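Local coordinates for putative lipoprotein (Bacteroides fragilis, PDB 3QNK) that probably helps capture glycans at the outer membrane as a SusD-like lipoprotein, though its own ligand is not known, at residues B[225-228]-B[234-237]; B[362-367]-B[382-387]. All coordinates share one frame; numbering follows the deposited sequence.

Contact 1: B[225-228]-B[234-237]; sequences RSIW and DNKE
Asn-235 reaches over to Ile-227 with its amide nitrogen, and ND2 gives Ile-227 O a weak hydrogen bond of 3.1 Å, bent to 130° at the hydrogen. The other half of the amide serves its own chain. Glu-237 N donates to Asn-235 OD1 at 3.0 Å, approaching a lone pair in the plane of that side-chain carbonyl, which closes an Asx turn; Ile-238 N bonds to the same oxygen. With chi1 at 71°, CG sits between the backbone N and the carbonyl carbon, close to the main chain that OD1 must meet. Asparagine suits this place because one short, flat group carries both acceptor and donor, and the two backbone N-H groups on OD1 would help to set which way ND2 faces.

The remaining contact is van der Waals. Ile-227 CD1 lies 3.8 Å from Glu-237 OE1 and 4.0 Å from Glu-237 CD, so a methyl group rests against the carboxylate. The charge is met elsewhere: OE1 pairs with Arg-421 and accepts from Val-216 N, which probably favours the ionised form. A branched isoleucine can serve two neighbours, and its other arm, CG2, stands 3.9 Å above the centre of the Trp-228 ring.

Both segments belong to the connection from helix 221-225 to strand 238-244. Ile-227 packs on Ile-387 of strand 384-387, while Glu-237 borders Tyr-391 and Ala-392 at the start of helix 391-405.

Contact 2: B[362-367]-B[382-387]; sequences WKWIDY and FSTNWI
Trp-364 and Trp-386 meet as a T-shaped pair, with the six-membered ring of Trp-386 turned edge-on to the face of the Trp-364 pyrrole ring. Their centroids are 5.1 Å apart and the planes stand at 78°. One atom does most of the touching: Trp-386 CZ3 sits 3.5 Å above the Trp-364 plane, offset toward the rim, and comes 3.6 Å from Trp-364 NE1. That nitrogen is spent on another partner, since its hydrogen bond goes to Phe-449 O, which should also help to hold the indole's rotation. Trp-386 has CG anti to its own backbone N (chi1 -169°), and although its CB does not aim at the loop, the long indole brings its far edge there.

Tryptophan suits position 364 because indole offers a broad face together with an N-H. Residues 362-367 form a loop whose type II' beta turn, from Trp-362 to Ile-365, is closed by Ile-365 N bonding to Trp-362 O at 2.7 Å; Trp-364 takes the second corner. Residues 384-387 are an outer strand of a three-stranded antiparallel sheet, joined to strand 238-244 through backbone hydrogen bonds of Thr-384 with Tyr-244 and Trp-386 with Val-242.

Thr-384, a beta-branched residue at home in a strand, directs its methyl at the loop. Its chi1 of -82° leaves OG1 beside the backbone N and sends CG2 to within 4.2 Å of Trp-364 CE3, an oblique approach to the ring. Met-253 of helix 253-257 touches both tryptophans and Thr-384, and an acetate, probably from the crystallisation liquor, lies about 5 Å from the Trp-386 side chain.

In the fold
Contact 1 closes before contact 2 opens, yet more than a hundred residues later the chain returns to lie against it, with the centres about 11 Å apart and on the same side of the molecule's centre. Trp-228 is the main bridge, packing on Lys-363, Trp-364 and Ile-387, while Arg-225 makes a cation-pi contact with Trp-362. The small antiparallel sheet links them too: segment 234-237 leads directly into its central strand 238-244, against which strand 384-387 of contact 2 pairs. Loops and an edge strand from separate parts of the sequence thus meet in a buried region of this SusD-family protein, whose regular structure is mostly helix.

Contact 1: B[225-228]-B[234-237]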
loop_
_atom_site.group_PDB
_atom_site.type_symbol
_atom_site.label_atom_id
_atom_site.label_comp_id
_atom_site.label_asym_id
_atom_site.label_seq_id
_atom_site.Cartn_x
_atom_site.Cartn_y
_atom_site.Cartn_z
ATOM N N ARG B 225 9.187 25.935 -22.112
ATOM C CA ARG B 225 8.343 25.602 -20.944
ATOM C C ARG B 225 6.894 25.348 -21.309
ATOM O O ARG B 225 6.202 24.637 -20.584
ATOM C CB ARG B 225 8.370 26.714 -19.907
ATOM C CG ARG B 225 9.649 26.774 -19.131
ATOM C CD ARG B 225 9.520 27.669 -17.953
ATOM N NE ARG B 225 9.068 29.024 -18.302
ATOM C CZ ARG B 225 9.836 30.114 -18.315
ATOM N NH1 ARG B 225 11.125 30.037 -17.984
ATOM N NH2 ARG B 225 9.316 31.288 -18.624
ATOM N N SER B 226 6.436 25.908 -22.424
ATOM C CA SER B 226 5.055 25.754 -22.874
ATOM C C SER B 226 4.692 24.302 -23.259
ATOM O O SER B 226 3.520 24.038 -23.487
ATOM C CB SER B 226 4.759 26.699 -24.032
ATOM O OG SER B 226 5.253 26.139 -25.233
ATOM N N ILE B 227 5.668 23.371 -23.322
ATOM C CA ILE B 227 5.417 21.957 -23.637
ATOM C C ILE B 227 4.542 21.399 -22.517
ATOM O O ILE B 227 3.566 20.685 -22.766
ATOM C CB ILE B 227 6.767 21.196 -23.793
ATOM C CG1 ILE B 227 7.524 21.644 -25.063
ATOM C CG2 ILE B 227 6.593 19.660 -23.768
ATOM C CD1 ILE B 227 9.002 21.264 -25.097
ATOM N N TRP B 228 4.840 21.833 -21.289
ATOM C CA TRP B 228 4.197 21.368 -20.070
ATOM C C TRP B 228 2.958 22.149 -19.668
ATOM O O TRP B 228 2.300 21.740 -18.696
ATOM C CB TRP B 228 5.215 21.391 -18.941
ATOM C CG TRP B 228 6.232 20.327 -19.178
ATOM C CD1 TRP B 228 6.082 18.995 -18.934
ATOM C CD2 TRP B 228 7.450 20.467 -19.920
ATOM N NE1 TRP B 228 7.141 18.298 -19.455
ATOM C CE2 TRP B 228 8.024 19.183 -20.024
ATOM C CE3 TRP B 228 8.147 21.566 -20.456
ATOM C CZ2 TRP B 228 9.274 18.961 -20.640
ATOM C CZ3 TRP B 228 9.362 21.343 -21.101
ATOM C CH2 TRP B 228 9.912 20.051 -21.194
ATOM N N ASP B 234 -2.449 20.093 -25.944
ATOM C CA ASP B 234 -2.718 19.586 -27.298
ATOM C C ASP B 234 -1.562 19.783 -28.309
ATOM O O ASP B 234 -1.792 19.660 -29.511
ATOM C CB ASP B 234 -3.987 20.257 -27.862
ATOM C CG ASP B 234 -5.228 19.909 -27.066
ATOM O OD1 ASP B 234 -5.585 18.701 -27.010
ATOM O OD2 ASP B 234 -5.824 20.829 -26.463
ATOM N N ASN B 235 -0.338 20.055 -27.839
ATOM C CA ASN B 235 0.804 20.277 -28.725
ATOM C C ASN B 235 1.247 18.951 -29.384
ATOM O O ASN B 235 0.963 17.869 -28.859
ATOM C CB ASN B 235 1.957 20.982 -27.981
ATOM C CG ASN B 235 2.689 20.146 -26.956
ATOM O OD1 ASN B 235 3.363 19.158 -27.287
ATOM N ND2 ASN B 235 2.647 20.573 -25.691
ATOM N N LYS B 236 1.948 19.050 -30.533
ATOM C CA LYS B 236 2.391 17.911 -31.345
ATOM C C LYS B 236 3.652 17.197 -30.820
ATOM O O LYS B 236 4.106 16.238 -31.463
ATOM C CB LYS B 236 2.616 18.347 -32.797
ATOM C CG LYS B 236 1.349 18.656 -33.583
ATOM C CD LYS B 236 1.723 19.014 -35.013
ATOM C CE LYS B 236 0.770 19.941 -35.747
ATOM N NZ LYS B 236 1.415 20.487 -36.982
ATOM N N GLU B 237 4.213 17.638 -29.674
ATOM C CA GLU B 237 5.388 16.995 -29.084
ATOM C C GLU B 237 4.987 15.877 -28.098
ATOM O O GLU B 237 5.726 14.904 -27.938
ATOM C CB GLU B 237 6.266 18.031 -28.379
ATOM C CG GLU B 237 7.477 17.437 -27.661
ATOM C CD GLU B 237 8.749 18.243 -27.718
ATOM O OE1 GLU B 237 8.756 19.332 -28.340
ATOM O OE2 GLU B 237 9.753 17.771 -27.144
#

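Contact 2: B[362-367]-B[382-387]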
loop_
_atom_site.group_PDB
_atom_site.type_symbol
_atom_site.label_atom_id
_atom_site.label_comp_id
_atom_site.label_asym_id
_atom_site.label_seq_id
_atom_site.Cartn_x
_atom_site.Cartn_y
_atom_site.Cartn_z
ATOM N N TRP B 362 11.773 24.262 -12.377
ATOM C CA TRP B 362 10.715 24.976 -13.114
ATOM C C TRP B 362 9.951 23.889 -13.985
ATOM O O TRP B 362 9.084 23.162 -13.455
ATOM C CB TRP B 362 11.263 26.144 -13.968
ATOM C CG TRP B 362 10.203 27.104 -14.390
ATOM C CD1 TRP B 362 8.908 26.815 -14.701
ATOM C CD2 TRP B 362 10.335 28.530 -14.502
ATOM N NE1 TRP B 362 8.218 27.972 -15.003
ATOM C CE2 TRP B 362 9.073 29.041 -14.896
ATOM C CE3 TRP B 362 11.376 29.443 -14.222
ATOM C CZ2 TRP B 362 8.841 30.417 -15.077
ATOM C CZ3 TRP B 362 11.151 30.797 -14.429
ATOM C CH2 TRP B 362 9.901 31.273 -14.863
ATOM N N LYS B 363 10.355 23.745 -15.282
ATOM C CA LYS B 363 9.860 22.785 -16.262
ATOM C C LYS B 363 8.326 22.574 -16.203
ATOM O O LYS B 363 7.572 23.428 -16.661
ATOM C CB LYS B 363 10.590 21.432 -16.118
ATOM C CG LYS B 363 11.181 20.954 -17.435
ATOM C CD LYS B 363 11.282 19.463 -17.465
ATOM C CE LYS B 363 12.060 18.955 -18.656
ATOM N NZ LYS B 363 13.431 19.495 -18.820
ATOM N N TRP B 364 7.878 21.461 -15.602
ATOM C CA TRP B 364 6.472 21.091 -15.505
ATOM C C TRP B 364 5.720 21.868 -14.408
ATOM O O TRP B 364 4.524 21.625 -14.255
ATOM C CB TRP B 364 6.301 19.567 -15.357
ATOM C CG TRP B 364 7.368 18.906 -14.538
ATOM C CD1 TRP B 364 8.500 18.291 -14.995
ATOM C CD2 TRP B 364 7.459 18.904 -13.107
ATOM N NE1 TRP B 364 9.272 17.865 -13.927
ATOM C CE2 TRP B 364 8.656 18.231 -12.760
ATOM C CE3 TRP B 364 6.625 19.386 -12.079
ATOM C CZ2 TRP B 364 9.026 18.001 -11.435
ATOM C CZ3 TRP B 364 6.995 19.159 -10.768
ATOM C CH2 TRP B 364 8.184 18.474 -10.455
ATOM N N ILE B 365 6.369 22.804 -13.681
ATOM C CA ILE B 365 5.635 23.674 -12.757
ATOM C C ILE B 365 5.252 24.916 -13.587
ATOM O O ILE B 365 6.138 25.623 -14.068
ATOM C CB ILE B 365 6.344 24.030 -11.427
ATOM C CG1 ILE B 365 6.639 22.758 -10.615
ATOM C CG2 ILE B 365 5.444 24.980 -10.600
ATOM C CD1 ILE B 365 7.548 22.956 -9.415
ATOM N N ASP B 366 3.931 25.143 -13.803
ATOM C CA ASP B 366 3.415 26.243 -14.616
ATOM C C ASP B 366 3.443 27.580 -13.845
ATOM O O ASP B 366 2.396 28.157 -13.554
ATOM C CB ASP B 366 1.995 25.928 -15.118
ATOM C CG ASP B 366 1.517 26.687 -16.354
ATOM O OD1 ASP B 366 2.183 27.695 -16.738
ATOM O OD2 ASP B 366 0.479 26.273 -16.942
ATOM N N TYR B 367 4.659 28.090 -13.562
ATOM C CA TYR B 367 4.884 29.388 -12.949
ATOM C C TYR B 367 4.539 30.508 -13.956
ATOM O O TYR B 367 4.379 31.665 -13.567
ATOM C CB TYR B 367 6.337 29.526 -12.505
ATOM C CG TYR B 367 6.755 28.719 -11.300
ATOM C CD1 TYR B 367 6.089 28.851 -10.081
ATOM C CD2 TYR B 367 7.912 27.942 -11.327
ATOM C CE1 TYR B 367 6.514 28.164 -8.943
ATOM C CE2 TYR B 367 8.345 27.251 -10.195
ATOM C CZ TYR B 367 7.645 27.372 -9.004
ATOM O OH TYR B 367 8.059 26.701 -7.884
ATOM N N PHE B 382 -4.781 21.800 -8.668
ATOM C CA PHE B 382 -3.447 22.141 -9.137
ATOM C C PHE B 382 -2.762 20.906 -9.683
ATOM O O PHE B 382 -1.899 20.300 -9.041
ATOM C CB PHE B 382 -2.641 22.834 -8.051
ATOM C CG PHE B 382 -3.109 24.250 -7.905
ATOM C CD1 PHE B 382 -2.677 25.234 -8.786
ATOM C CD2 PHE B 382 -4.048 24.591 -6.940
ATOM C CE1 PHE B 382 -3.151 26.546 -8.684
ATOM C CE2 PHE B 382 -4.530 25.899 -6.844
ATOM C CZ PHE B 382 -4.073 26.870 -7.709
ATOM N N SER B 383 -3.170 20.532 -10.902
ATOM C CA SER B 383 -2.653 19.377 -11.616
ATOM C C SER B 383 -1.375 19.701 -12.370
ATOM O O SER B 383 -1.103 20.855 -12.742
ATOM C CB SER B 383 -3.687 18.853 -12.596
ATOM O OG SER B 383 -3.914 19.842 -13.584
ATOM N N THR B 384 -0.635 18.639 -12.641
ATOM C CA THR B 384 0.607 18.648 -13.382
ATOM C C THR B 384 0.389 17.796 -14.635
ATOM O O THR B 384 -0.259 16.757 -14.591
ATOM C CB THR B 384 1.774 18.201 -12.461
ATOM O OG1 THR B 384 2.193 19.345 -11.705
ATOM C CG2 THR B 384 2.973 17.630 -13.236
ATOM N N ASN B 385 0.894 18.274 -15.753
ATOM C CA ASN B 385 0.821 17.566 -17.015
ATOM C C ASN B 385 2.115 16.759 -17.096
ATOM O O ASN B 385 3.165 17.247 -17.565
ATOM C CB ASN B 385 0.606 18.549 -18.200
ATOM C CG ASN B 385 0.258 17.899 -19.532
ATOM O OD1 ASN B 385 -0.162 16.729 -19.608
ATOM N ND2 ASN B 385 0.389 18.673 -20.621
ATOM N N TRP B 386 2.056 15.545 -16.524
ATOM C CA TRP B 386 3.201 14.636 -16.493
ATOM C C TRP B 386 3.348 13.956 -17.846
ATOM O O TRP B 386 2.525 13.113 -18.200
ATOM C CB TRP B 386 3.058 13.606 -15.353
ATOM C CG TRP B 386 4.312 12.826 -15.110
ATOM C CD1 TRP B 386 4.480 11.478 -15.248
ATOM C CD2 TRP B 386 5.596 13.359 -14.733
ATOM N NE1 TRP B 386 5.791 11.132 -14.969
ATOM C CE2 TRP B 386 6.497 12.271 -14.664
ATOM C CE3 TRP B 386 6.085 14.661 -14.512
ATOM C CZ2 TRP B 386 7.848 12.442 -14.339
ATOM C CZ3 TRP B 386 7.429 14.830 -14.213
ATOM C CH2 TRP B 386 8.287 13.728 -14.095
ATOM N N ILE B 387 4.362 14.363 -18.616
ATOM C CA ILE B 387 4.590 13.827 -19.957
ATOM C C ILE B 387 5.567 12.657 -19.876
ATOM O O ILE B 387 6.794 12.841 -19.769
ATOM C CB ILE B 387 5.044 14.909 -20.951
ATOM C CG1 ILE B 387 4.056 16.097 -20.904
ATOM C CG2 ILE B 387 5.158 14.305 -22.343
ATOM C CD1 ILE B 387 4.553 17.392 -21.529
#